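Local coordinates for protein intracellular growth locus, subunit C (Francisella tularensis subsp. tularensis, PDB 2QWU) that probably forms part of the inner tube of the Francisella pathogenicity-island type VI secretion system, resembling Hcp, and is linked to intracellular growth, at residues T17-T22 with V73-I78; T86-L91 with S179-T184; D117-L122 with E147-S152; I158-T163 with R174-S179. The protein carries 2 engineered substitutions. One frame throughout, in Å; residues are numbered along the deposited sequence.

Contact 1 of 4, residues T17-T22 with V73-I78; sequences TIHVRT and VIRMSI. Engineered in segment 73-78: M76 (natural residue Leu).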
# COMPACT_ATOMS: atom_id res chain seq x y z
N THR A 17 1.09 -15.65 -7.41
CA THR A 17 0.85 -14.22 -7.19
C THR A 17 0.06 -13.97 -5.89
O THR A 17 -0.90 -14.70 -5.57
CB THR A 17 0.07 -13.66 -8.38
OG1 THR A 17 0.90 -13.73 -9.53
CG2 THR A 17 -0.30 -12.17 -8.15
N ILE A 18 0.47 -12.95 -5.13
CA ILE A 18 -0.19 -12.58 -3.88
C ILE A 18 -0.95 -11.33 -4.25
O ILE A 18 -0.40 -10.42 -4.94
CB ILE A 18 0.86 -12.28 -2.76
CG1 ILE A 18 1.60 -13.57 -2.39
CG2 ILE A 18 0.18 -11.72 -1.52
CD1 ILE A 18 2.61 -13.37 -1.31
N HIS A 19 -2.19 -11.27 -3.81
CA HIS A 19 -3.03 -10.15 -4.15
C HIS A 19 -3.82 -9.73 -2.92
O HIS A 19 -4.39 -10.56 -2.22
CB HIS A 19 -4.01 -10.56 -5.28
CG HIS A 19 -4.85 -9.42 -5.79
ND1 HIS A 19 -6.16 -9.24 -5.43
CD2 HIS A 19 -4.56 -8.46 -6.70
CE1 HIS A 19 -6.66 -8.22 -6.10
NE2 HIS A 19 -5.72 -7.72 -6.88
N VAL A 20 -3.82 -8.43 -2.66
CA VAL A 20 -4.62 -7.93 -1.54
C VAL A 20 -5.47 -6.80 -2.07
O VAL A 20 -5.04 -5.98 -2.90
CB VAL A 20 -3.76 -7.39 -0.34
CG1 VAL A 20 -4.70 -6.64 0.63
CG2 VAL A 20 -3.07 -8.56 0.41
N ARG A 21 -6.68 -6.71 -1.57
CA ARG A 21 -7.56 -5.66 -2.00
C ARG A 21 -8.52 -5.36 -0.87
O ARG A 21 -9.06 -6.30 -0.24
CB ARG A 21 -8.31 -6.14 -3.22
CG ARG A 21 -9.51 -5.33 -3.61
CD ARG A 21 -10.46 -6.31 -4.22
NE ARG A 21 -9.78 -7.02 -5.29
CZ ARG A 21 -9.91 -6.69 -6.57
NH1 ARG A 21 -10.72 -5.68 -6.90
NH2 ARG A 21 -9.23 -7.34 -7.50
N THR A 22 -8.73 -4.08 -0.62
CA THR A 22 -9.64 -3.66 0.42
C THR A 22 -10.62 -2.68 -0.21
O THR A 22 -10.46 -2.28 -1.37
CB THR A 22 -8.89 -2.88 1.57
OG1 THR A 22 -8.56 -1.55 1.13
CG2 THR A 22 -7.60 -3.62 1.95
N VAL A 73 -3.32 1.70 1.65
CA VAL A 73 -2.95 0.78 0.56
C VAL A 73 -4.27 0.07 0.24
O VAL A 73 -4.79 -0.68 1.08
CB VAL A 73 -1.89 -0.24 0.97
CG1 VAL A 73 -1.60 -1.15 -0.20
CG2 VAL A 73 -0.62 0.49 1.38
N ILE A 74 -4.81 0.34 -0.94
CA ILE A 74 -6.12 -0.20 -1.38
C ILE A 74 -5.99 -1.52 -2.13
O ILE A 74 -6.86 -2.40 -2.00
CB ILE A 74 -6.84 0.85 -2.28
CG1 ILE A 74 -7.16 2.10 -1.44
CG2 ILE A 74 -8.12 0.34 -2.83
CD1 ILE A 74 -7.38 3.36 -2.33
N ARG A 75 -4.93 -1.64 -2.93
CA ARG A 75 -4.69 -2.88 -3.65
C ARG A 75 -3.24 -3.06 -3.86
O ARG A 75 -2.47 -2.08 -3.98
CB ARG A 75 -5.34 -2.86 -5.03
CG ARG A 75 -6.69 -2.31 -5.02
CD ARG A 75 -7.19 -2.08 -6.45
NE ARG A 75 -7.29 -3.31 -7.23
CZ ARG A 75 -8.43 -3.79 -7.74
NH1 ARG A 75 -9.60 -3.16 -7.55
NH2 ARG A 75 -8.40 -4.87 -8.49
N MSE A 76 -2.84 -4.32 -3.86
CA MSE A 76 -1.46 -4.60 -4.14
C MSE A 76 -1.39 -5.96 -4.77
O MSE A 76 -2.12 -6.86 -4.37
CB MSE A 76 -0.60 -4.59 -2.89
CG MSE A 76 0.84 -4.56 -3.25
SE MSE A 76 1.84 -4.23 -1.76
CE MSE A 76 3.45 -4.22 -2.57
N SER A 77 -0.51 -6.11 -5.76
CA SER A 77 -0.30 -7.39 -6.43
C SER A 77 1.20 -7.62 -6.57
O SER A 77 1.96 -6.75 -7.01
CB SER A 77 -1.02 -7.38 -7.79
OG SER A 77 -0.73 -8.57 -8.53
N ILE A 78 1.65 -8.75 -6.08
CA ILE A 78 3.04 -9.10 -6.17
C ILE A 78 3.19 -10.47 -6.80
O ILE A 78 2.66 -11.48 -6.29
CB ILE A 78 3.70 -9.15 -4.79
CG1 ILE A 78 3.45 -7.84 -4.05
CG2 ILE A 78 5.20 -9.48 -4.97
CD1 ILE A 78 3.86 -7.89 -2.62
O HOH W 1 -7.03 -0.16 2.90
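I18-R21 runs antiparallel to V73-I78, with axes 4.7 Å apart and 170° between the two directions. Backbone bonds come in pairs at I18/I78 and V20/M76. T22 N adds a last one to I74 O at 2.9 Å. H19/S77 and R21/R75 are the non-hydrogen-bonded pairs, and their side chains share one face of the sheet. H19 has CG anti to the backbone N (chi1 -175°), and its ring lies edge-on to S77, with CD2 3.9 Å from S77 CB. S77 OG also meets the methyl CG2 of T17 at 3.6 Å. R21 and R75 lie alongside and point the same way, their guanidinium planes 67° apart. R21 NH2 and R75 NH2 are modelled 2.8 Å apart, too close for two donors, so the position of these ends is doubtful. I18, V20, I78 and the engineered selenomethionine M76 occupy the other face, where V20 meets M6 and M140. A water donates to both T22 OG1 (2.7 Å) and V73 O (2.9 Å), just past the last backbone bond. Strand 18-21 thus extends the antiparallel sheet beside strand 71-79. On its other side that strand carries a classic beta bulge, where I74 and R75 both face T90.

Contact 2 of 4, residues T86-L91 with S179-T184; sequences TISITL and SIDGLT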
# COMPACT_ATOMS: atom_id res chain seq x y z
N THR A 86 7.28 -8.58 -9.88
CA THR A 86 6.59 -7.55 -10.67
C THR A 86 5.48 -7.14 -9.74
O THR A 86 4.80 -8.00 -9.19
CB THR A 86 6.03 -8.06 -12.01
OG1 THR A 86 7.12 -8.38 -12.89
CG2 THR A 86 5.20 -7.00 -12.66
N ILE A 87 5.32 -5.84 -9.56
CA ILE A 87 4.39 -5.33 -8.57
C ILE A 87 3.54 -4.19 -9.06
O ILE A 87 4.01 -3.32 -9.80
CB ILE A 87 5.25 -4.83 -7.32
CG1 ILE A 87 5.95 -6.03 -6.68
CG2 ILE A 87 4.40 -4.12 -6.29
CD1 ILE A 87 6.93 -5.58 -5.57
N SER A 88 2.28 -4.19 -8.63
CA SER A 88 1.40 -3.05 -8.91
C SER A 88 0.82 -2.68 -7.55
O SER A 88 0.69 -3.53 -6.67
CB SER A 88 0.29 -3.40 -9.94
OG SER A 88 -0.53 -4.44 -9.48
N ILE A 89 0.53 -1.41 -7.35
CA ILE A 89 -0.02 -0.95 -6.08
C ILE A 89 -0.97 0.19 -6.30
O ILE A 89 -0.81 0.99 -7.22
CB ILE A 89 1.16 -0.56 -5.08
CG1 ILE A 89 0.60 -0.32 -3.67
CG2 ILE A 89 1.88 0.76 -5.54
CD1 ILE A 89 1.76 -0.18 -2.66
N THR A 90 -1.98 0.28 -5.44
CA THR A 90 -2.96 1.36 -5.49
C THR A 90 -3.01 1.99 -4.10
O THR A 90 -3.22 1.28 -3.12
CB THR A 90 -4.36 0.83 -5.88
OG1 THR A 90 -4.27 0.28 -7.21
CG2 THR A 90 -5.34 1.99 -5.96
N LEU A 91 -2.72 3.30 -4.05
CA LEU A 91 -2.68 4.02 -2.78
C LEU A 91 -3.73 5.12 -2.73
O LEU A 91 -4.04 5.70 -3.75
CB LEU A 91 -1.27 4.67 -2.63
CG LEU A 91 -0.07 3.72 -2.68
CD1 LEU A 91 1.17 4.44 -3.13
CD2 LEU A 91 0.13 3.17 -1.32
N SER A 179 -2.64 4.87 -8.77
CA SER A 179 -2.48 3.48 -9.28
C SER A 179 -1.18 3.40 -10.00
O SER A 179 -0.97 4.13 -10.95
CB SER A 179 -3.60 3.09 -10.28
OG SER A 179 -4.88 3.26 -9.68
N ILE A 180 -0.30 2.50 -9.55
CA ILE A 180 1.03 2.40 -10.14
C ILE A 180 1.26 0.97 -10.59
O ILE A 180 0.95 0.02 -9.85
CB ILE A 180 2.13 2.75 -9.09
CG1 ILE A 180 1.69 3.97 -8.29
CG2 ILE A 180 3.47 2.99 -9.83
CD1 ILE A 180 2.61 4.27 -7.10
N ASP A 181 1.81 0.81 -11.80
CA ASP A 181 2.06 -0.54 -12.32
C ASP A 181 3.51 -0.58 -12.82
O ASP A 181 4.12 0.46 -13.01
CB ASP A 181 1.14 -0.86 -13.53
CG ASP A 181 -0.35 -0.87 -13.18
OD1 ASP A 181 -0.84 -1.80 -12.47
OD2 ASP A 181 -1.05 0.08 -13.62
N GLY A 182 4.04 -1.78 -12.99
CA GLY A 182 5.40 -1.98 -13.48
C GLY A 182 6.52 -1.65 -12.51
O GLY A 182 7.56 -1.08 -12.90
N LEU A 183 6.31 -1.97 -11.24
CA LEU A 183 7.29 -1.70 -10.21
C LEU A 183 7.96 -3.01 -9.81
O LEU A 183 7.49 -4.06 -10.14
CB LEU A 183 6.57 -1.15 -8.95
CG LEU A 183 5.92 0.23 -9.05
CD1 LEU A 183 5.07 0.52 -7.77
CD2 LEU A 183 7.04 1.27 -9.20
N THR A 184 9.09 -2.91 -9.14
CA THR A 184 9.73 -4.11 -8.61
C THR A 184 10.40 -3.62 -7.32
O THR A 184 10.17 -2.50 -6.90
CB THR A 184 10.74 -4.72 -9.60
OG1 THR A 184 11.27 -5.92 -9.02
CG2 THR A 184 11.88 -3.75 -9.87
O HOH W 2 2.66 -4.38 -12.65
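I89 and I180 stand side by side on the buried face of the sheet and point the same way. I89 has CG1 anti to its backbone N (chi1 -170°). Its other branch, CG2, therefore sits between the N and the carbonyl carbon and does the touching. It meets I180 CD1 at 3.9 Å. The same methyl also reaches CD1 of L183, whose side chain crosses that of I89 obliquely. L91 CD1 lies 4.2 Å from I180 CD1, while I87 and L183 meet through their CB atoms. The other face is more polar. T90 OG1 and S179 OG are 3.9 Å apart and do not bond. The carboxylate of D181 turns back to the S88 side chain, with OD1 3.2 Å from S88 CB.

The backbone pairs I89 with I180 by two nearly straight bonds. Then the register slips by one residue at a beta bulge, and I87 pairs with L183. G182 is the extra residue, with a positive phi of 73°. A water accepts from its N at 3.0 Å and gives only a weak bond to I87 O. Beyond the slip, I87 N meets L183 O from 36° above the carbonyl plane, whereas L183 N approaches I87 O in the plane of I87's own carbonyl.

Strand 71-79 flanks strand 86-91 on its other edge. The chain turns a corner at G182, and T184 pairs with Y149 of strand 147-150. I180 and L183 rest on F156, and L148 packs on both I87 and L183.

Contact 3 of 4, residues D117-L122 with E147-S152; sequences DMKIKL and ELYPIS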
# COMPACT_ATOMS: atom_id res chain seq x y z
N ASP A 117 15.77 5.26 -10.60
CA ASP A 117 15.99 6.19 -9.50
C ASP A 117 14.69 6.72 -8.92
O ASP A 117 14.72 7.45 -7.93
CB ASP A 117 16.80 7.41 -9.96
CG ASP A 117 18.29 7.11 -10.17
OD1 ASP A 117 18.82 6.19 -9.49
OD2 ASP A 117 18.91 7.82 -11.01
N MSE A 118 13.55 6.41 -9.55
CA MSE A 118 12.28 6.93 -9.04
C MSE A 118 11.82 5.95 -7.92
O MSE A 118 11.25 4.89 -8.19
CB MSE A 118 11.23 7.02 -10.17
CG MSE A 118 10.04 8.00 -9.91
SE MSE A 118 8.84 7.43 -8.54
CE MSE A 118 8.21 6.02 -9.37
N LYS A 119 12.05 6.34 -6.67
CA LYS A 119 11.69 5.46 -5.54
C LYS A 119 10.38 5.80 -4.86
O LYS A 119 10.02 6.98 -4.71
CB LYS A 119 12.78 5.50 -4.45
CG LYS A 119 14.20 5.24 -4.94
CD LYS A 119 14.35 3.98 -5.74
CE LYS A 119 15.83 3.60 -5.88
NZ LYS A 119 15.98 2.34 -6.70
N ILE A 120 9.67 4.75 -4.43
CA ILE A 120 8.43 4.93 -3.70
C ILE A 120 8.78 4.21 -2.42
O ILE A 120 9.10 3.01 -2.43
CB ILE A 120 7.28 4.29 -4.44
CG1 ILE A 120 7.14 5.05 -5.77
CG2 ILE A 120 5.99 4.33 -3.58
CD1 ILE A 120 6.02 4.63 -6.60
N LYS A 121 8.79 4.95 -1.32
CA LYS A 121 9.21 4.36 -0.06
C LYS A 121 8.04 4.38 0.92
O LYS A 121 7.49 5.46 1.24
CB LYS A 121 10.39 5.16 0.52
CG LYS A 121 10.86 4.68 1.90
CD LYS A 121 11.67 3.42 1.83
CE LYS A 121 12.41 3.09 3.17
NZ LYS A 121 13.17 1.80 3.08
N LEU A 122 7.65 3.19 1.35
CA LEU A 122 6.50 3.08 2.24
C LEU A 122 6.98 3.11 3.68
O LEU A 122 8.05 2.54 3.98
CB LEU A 122 5.78 1.75 2.01
CG LEU A 122 5.45 1.34 0.57
CD1 LEU A 122 4.53 0.08 0.57
CD2 LEU A 122 4.76 2.50 -0.12
N GLU A 147 10.74 -0.41 -0.32
CA GLU A 147 11.10 0.55 -1.34
C GLU A 147 10.85 -0.08 -2.71
O GLU A 147 11.37 -1.17 -3.04
CB GLU A 147 12.57 0.96 -1.28
CG GLU A 147 12.89 2.08 -2.30
CD GLU A 147 14.23 2.76 -2.01
OE1 GLU A 147 15.25 2.32 -2.57
OE2 GLU A 147 14.28 3.72 -1.20
N LEU A 148 10.02 0.59 -3.48
CA LEU A 148 9.67 0.10 -4.82
C LEU A 148 10.25 1.06 -5.87
O LEU A 148 10.45 2.25 -5.62
CB LEU A 148 8.15 0.09 -5.00
CG LEU A 148 7.32 -0.69 -3.93
CD1 LEU A 148 5.77 -0.32 -4.07
CD2 LEU A 148 7.47 -2.17 -4.16
N TYR A 149 10.50 0.55 -7.07
CA TYR A 149 11.05 1.41 -8.12
C TYR A 149 10.60 0.81 -9.45
O TYR A 149 10.19 -0.33 -9.51
CB TYR A 149 12.60 1.49 -7.99
CG TYR A 149 13.33 0.20 -8.18
CD1 TYR A 149 13.66 -0.23 -9.45
CD2 TYR A 149 13.73 -0.58 -7.10
CE1 TYR A 149 14.37 -1.43 -9.64
CE2 TYR A 149 14.41 -1.76 -7.26
CZ TYR A 149 14.74 -2.17 -8.53
OH TYR A 149 15.46 -3.34 -8.70
N PRO A 150 10.69 1.58 -10.53
CA PRO A 150 10.25 1.07 -11.84
C PRO A 150 11.14 -0.00 -12.41
O PRO A 150 12.36 0.09 -12.30
CB PRO A 150 10.29 2.30 -12.75
CG PRO A 150 10.22 3.47 -11.78
CD PRO A 150 11.04 3.02 -10.62
N ILE A 151 10.53 -0.99 -13.05
CA ILE A 151 11.31 -2.03 -13.72
C ILE A 151 12.02 -1.29 -14.87
O ILE A 151 13.22 -1.49 -15.12
CB ILE A 151 10.40 -3.12 -14.31
CG1 ILE A 151 9.84 -4.00 -13.18
CG2 ILE A 151 11.21 -3.95 -15.30
CD1 ILE A 151 8.54 -4.72 -13.54
N SER A 152 11.27 -0.43 -15.54
CA SER A 152 11.79 0.38 -16.65
C SER A 152 10.76 1.44 -16.99
O SER A 152 9.62 1.35 -16.55
CB SER A 152 12.01 -0.51 -17.87
OG SER A 152 10.76 -0.85 -18.44
O HOH W 3 15.57 0.48 -4.44
O HOH W 4 15.21 2.74 1.55
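K119 has CG anti to the carbonyl carbon (chi1 -51°) and bends at chi2 (-53°), while E147 has CG anti to the backbone N (chi1 -175°) and is extended beyond it. The lysine chain therefore lies across the carboxylate instead of meeting it end-on. K119 CE is 3.6 Å from E147 OE1, but K119 NZ stays 4.2 Å from that oxygen, beyond a salt bridge. A water fills the link, accepting from K119 NZ and donating to E147 OE1 at 2.6 Å. A second water joins E147 OE2 to K121 NZ in the same way. K119 NZ also bonds to T116 O, and K121 NZ to N145 O. K119 NZ lies 3.7 Å from Y149 CD2, oblique to the ring. On the other face I120 pairs with L148 through two backbone bonds, and I120 CB is 4.3 Å from L148 CB. M118, a selenomethionine, crosses P150 at about a right angle, with CB 4.0 Å from P150 CG. M118 O is buried against P150 CD at 3.1 Å and has no hydrogen-bonding partner in the model. Strand 120-122 lies between strands 37-43 and 147-150. Strand 147-150 pairs in turn with the end of strand 173-184, where L148 packs on L183. Helix 97-114 covers the far end: I110 touches M118 and L111 touches P150.

Contact 4 of 4, residues I158-T163 with R174-S179; sequences ISIEPT and RYHIIS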
# COMPACT_ATOMS: atom_id res chain seq x y z
N ILE A 158 1.40 5.21 -14.26
CA ILE A 158 0.89 5.81 -13.05
C ILE A 158 -0.29 6.67 -13.36
O ILE A 158 -0.36 7.31 -14.42
CB ILE A 158 1.97 6.66 -12.27
CG1 ILE A 158 1.38 7.17 -10.93
CG2 ILE A 158 2.37 7.90 -13.09
CD1 ILE A 158 2.44 7.85 -9.98
N SER A 159 -1.30 6.62 -12.51
CA SER A 159 -2.42 7.53 -12.72
C SER A 159 -2.81 8.03 -11.34
O SER A 159 -2.66 7.30 -10.36
CB SER A 159 -3.59 6.83 -13.35
OG SER A 159 -4.10 5.80 -12.52
N ILE A 160 -3.24 9.29 -11.26
CA ILE A 160 -3.66 9.85 -9.97
C ILE A 160 -5.00 10.47 -10.26
O ILE A 160 -5.13 11.39 -11.08
CB ILE A 160 -2.71 10.92 -9.39
CG1 ILE A 160 -1.30 10.35 -9.25
CG2 ILE A 160 -3.23 11.40 -8.01
CD1 ILE A 160 -0.25 11.31 -8.70
N GLU A 161 -6.02 9.94 -9.61
CA GLU A 161 -7.38 10.41 -9.88
C GLU A 161 -8.08 10.93 -8.66
O GLU A 161 -8.05 10.27 -7.61
CB GLU A 161 -8.19 9.27 -10.43
CG GLU A 161 -7.65 8.73 -11.73
CD GLU A 161 -8.54 7.64 -12.30
OE1 GLU A 161 -9.45 7.17 -11.58
OE2 GLU A 161 -8.32 7.26 -13.48
N PRO A 162 -8.73 12.10 -8.78
CA PRO A 162 -9.44 12.63 -7.62
C PRO A 162 -10.77 11.88 -7.46
O PRO A 162 -11.31 11.34 -8.43
CB PRO A 162 -9.63 14.12 -7.99
CG PRO A 162 -9.69 14.10 -9.49
CD PRO A 162 -8.59 13.12 -9.83
N THR A 163 -11.25 11.79 -6.24
CA THR A 163 -12.54 11.15 -5.97
C THR A 163 -13.31 12.03 -4.97
O THR A 163 -12.75 12.96 -4.38
CB THR A 163 -12.40 9.74 -5.30
OG1 THR A 163 -12.17 9.91 -3.89
CG2 THR A 163 -11.29 8.94 -5.96
N ARG A 174 -8.82 16.38 -1.51
CA ARG A 174 -9.72 15.30 -1.84
C ARG A 174 -8.97 13.96 -1.73
O ARG A 174 -7.75 13.92 -1.82
CB ARG A 174 -10.22 15.43 -3.27
CG ARG A 174 -11.37 16.47 -3.41
CD ARG A 174 -11.65 16.71 -4.90
NE ARG A 174 -12.75 17.65 -5.05
CZ ARG A 174 -12.65 18.97 -4.92
NH1 ARG A 174 -11.48 19.54 -4.63
NH2 ARG A 174 -13.74 19.73 -5.04
N TYR A 175 -9.74 12.90 -1.56
CA TYR A 175 -9.11 11.59 -1.47
C TYR A 175 -8.80 11.25 -2.92
O TYR A 175 -9.73 11.21 -3.76
CB TYR A 175 -10.09 10.62 -0.85
CG TYR A 175 -9.51 9.24 -0.58
CD1 TYR A 175 -8.44 9.08 0.29
CD2 TYR A 175 -10.11 8.10 -1.12
CE1 TYR A 175 -7.98 7.77 0.65
CE2 TYR A 175 -9.69 6.83 -0.79
CZ TYR A 175 -8.62 6.67 0.10
OH TYR A 175 -8.20 5.40 0.49
N HIS A 176 -7.52 11.01 -3.23
CA HIS A 176 -7.09 10.69 -4.61
C HIS A 176 -6.59 9.26 -4.64
O HIS A 176 -5.97 8.78 -3.70
CB HIS A 176 -5.91 11.58 -5.09
CG HIS A 176 -6.30 13.00 -5.48
ND1 HIS A 176 -6.78 13.93 -4.58
CD2 HIS A 176 -6.18 13.63 -6.67
CE1 HIS A 176 -6.94 15.10 -5.21
NE2 HIS A 176 -6.59 14.94 -6.47
N ILE A 177 -6.81 8.58 -5.76
CA ILE A 177 -6.35 7.22 -5.86
C ILE A 177 -5.15 7.17 -6.81
O ILE A 177 -5.25 7.59 -7.96
CB ILE A 177 -7.51 6.33 -6.35
CG1 ILE A 177 -8.62 6.42 -5.29
CG2 ILE A 177 -7.01 4.94 -6.64
CD1 ILE A 177 -9.72 5.35 -5.36
N ILE A 178 -4.02 6.68 -6.32
CA ILE A 178 -2.78 6.60 -7.10
C ILE A 178 -2.57 5.15 -7.47
O ILE A 178 -2.39 4.29 -6.60
CB ILE A 178 -1.53 7.10 -6.27
CG1 ILE A 178 -1.78 8.53 -5.79
CG2 ILE A 178 -0.28 6.93 -7.03
CD1 ILE A 178 -0.61 9.00 -4.84
N SER A 179 -2.64 4.87 -8.77
CA SER A 179 -2.48 3.48 -9.28
C SER A 179 -1.18 3.40 -10.00
O SER A 179 -0.97 4.13 -10.95
CB SER A 179 -3.60 3.09 -10.28
OG SER A 179 -4.88 3.26 -9.68
O HOH W 5 -5.86 6.02 -10.14
O HOH W 6 -12.54 12.95 -1.56
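I158 starts the pairing, its CD1 lying 4.1 Å from CG2 of I178, with the two side chains pointing the same way. S159 exchanges two backbone bonds with S179. Its OG and that of S179 both bond to one water, which also donates to I177 O. I160 sits on the opposite face, where its CG2 touches I178 CG1 and H176 CD2, both at 3.9 Å. E161 repeats the two-bond backbone pairing, now with I177. P162 lies over one face of the H176 ring in a CH-pi contact, its CA 3.8 Å from the ring centroid and 21° off the normal. H176 ND1 donates to R174 O at 2.9 Å with that oxygen in the ring plane, which fixes the ring's rotation under the proline. T163 closes the row. Its N (3.0 Å) and OG1 (2.8 Å) both donate to Y175 O, while its CG2 packs on I177 CG1 at 3.7 Å. A water ties T163 O to Y175 N. Helix 97-114 touches I160 and P162 through R100. Water and serine hydroxyls bridge the strands near one end of the hairpin, and a doubly gripped carbonyl joins them near the other. The ND1 bond implies that H176 carries a proton on ND1.

How the contacts relate
All four contacts belong to one large, curled antiparallel sheet. Contacts 1, 2 and 4 step across it through strands 18-21, 71-79, 86-96, 173-184 and 157-162. Contact 1 meets contact 2 through T90, which bonds to I74 and R75, and their centres are about 9 Å apart. Contacts 2 and 4 share S179 on strand 173-184. Contact 3 lies beyond the corner of that strand, its centre about 9 Å from that of contact 2 and about 18 Å from that of contact 4. Along the chain contact 1 closes first; contacts 3 and 4 then follow within the span of contact 2. Strand 173-184 thus joins distant parts of the sequence into a single body.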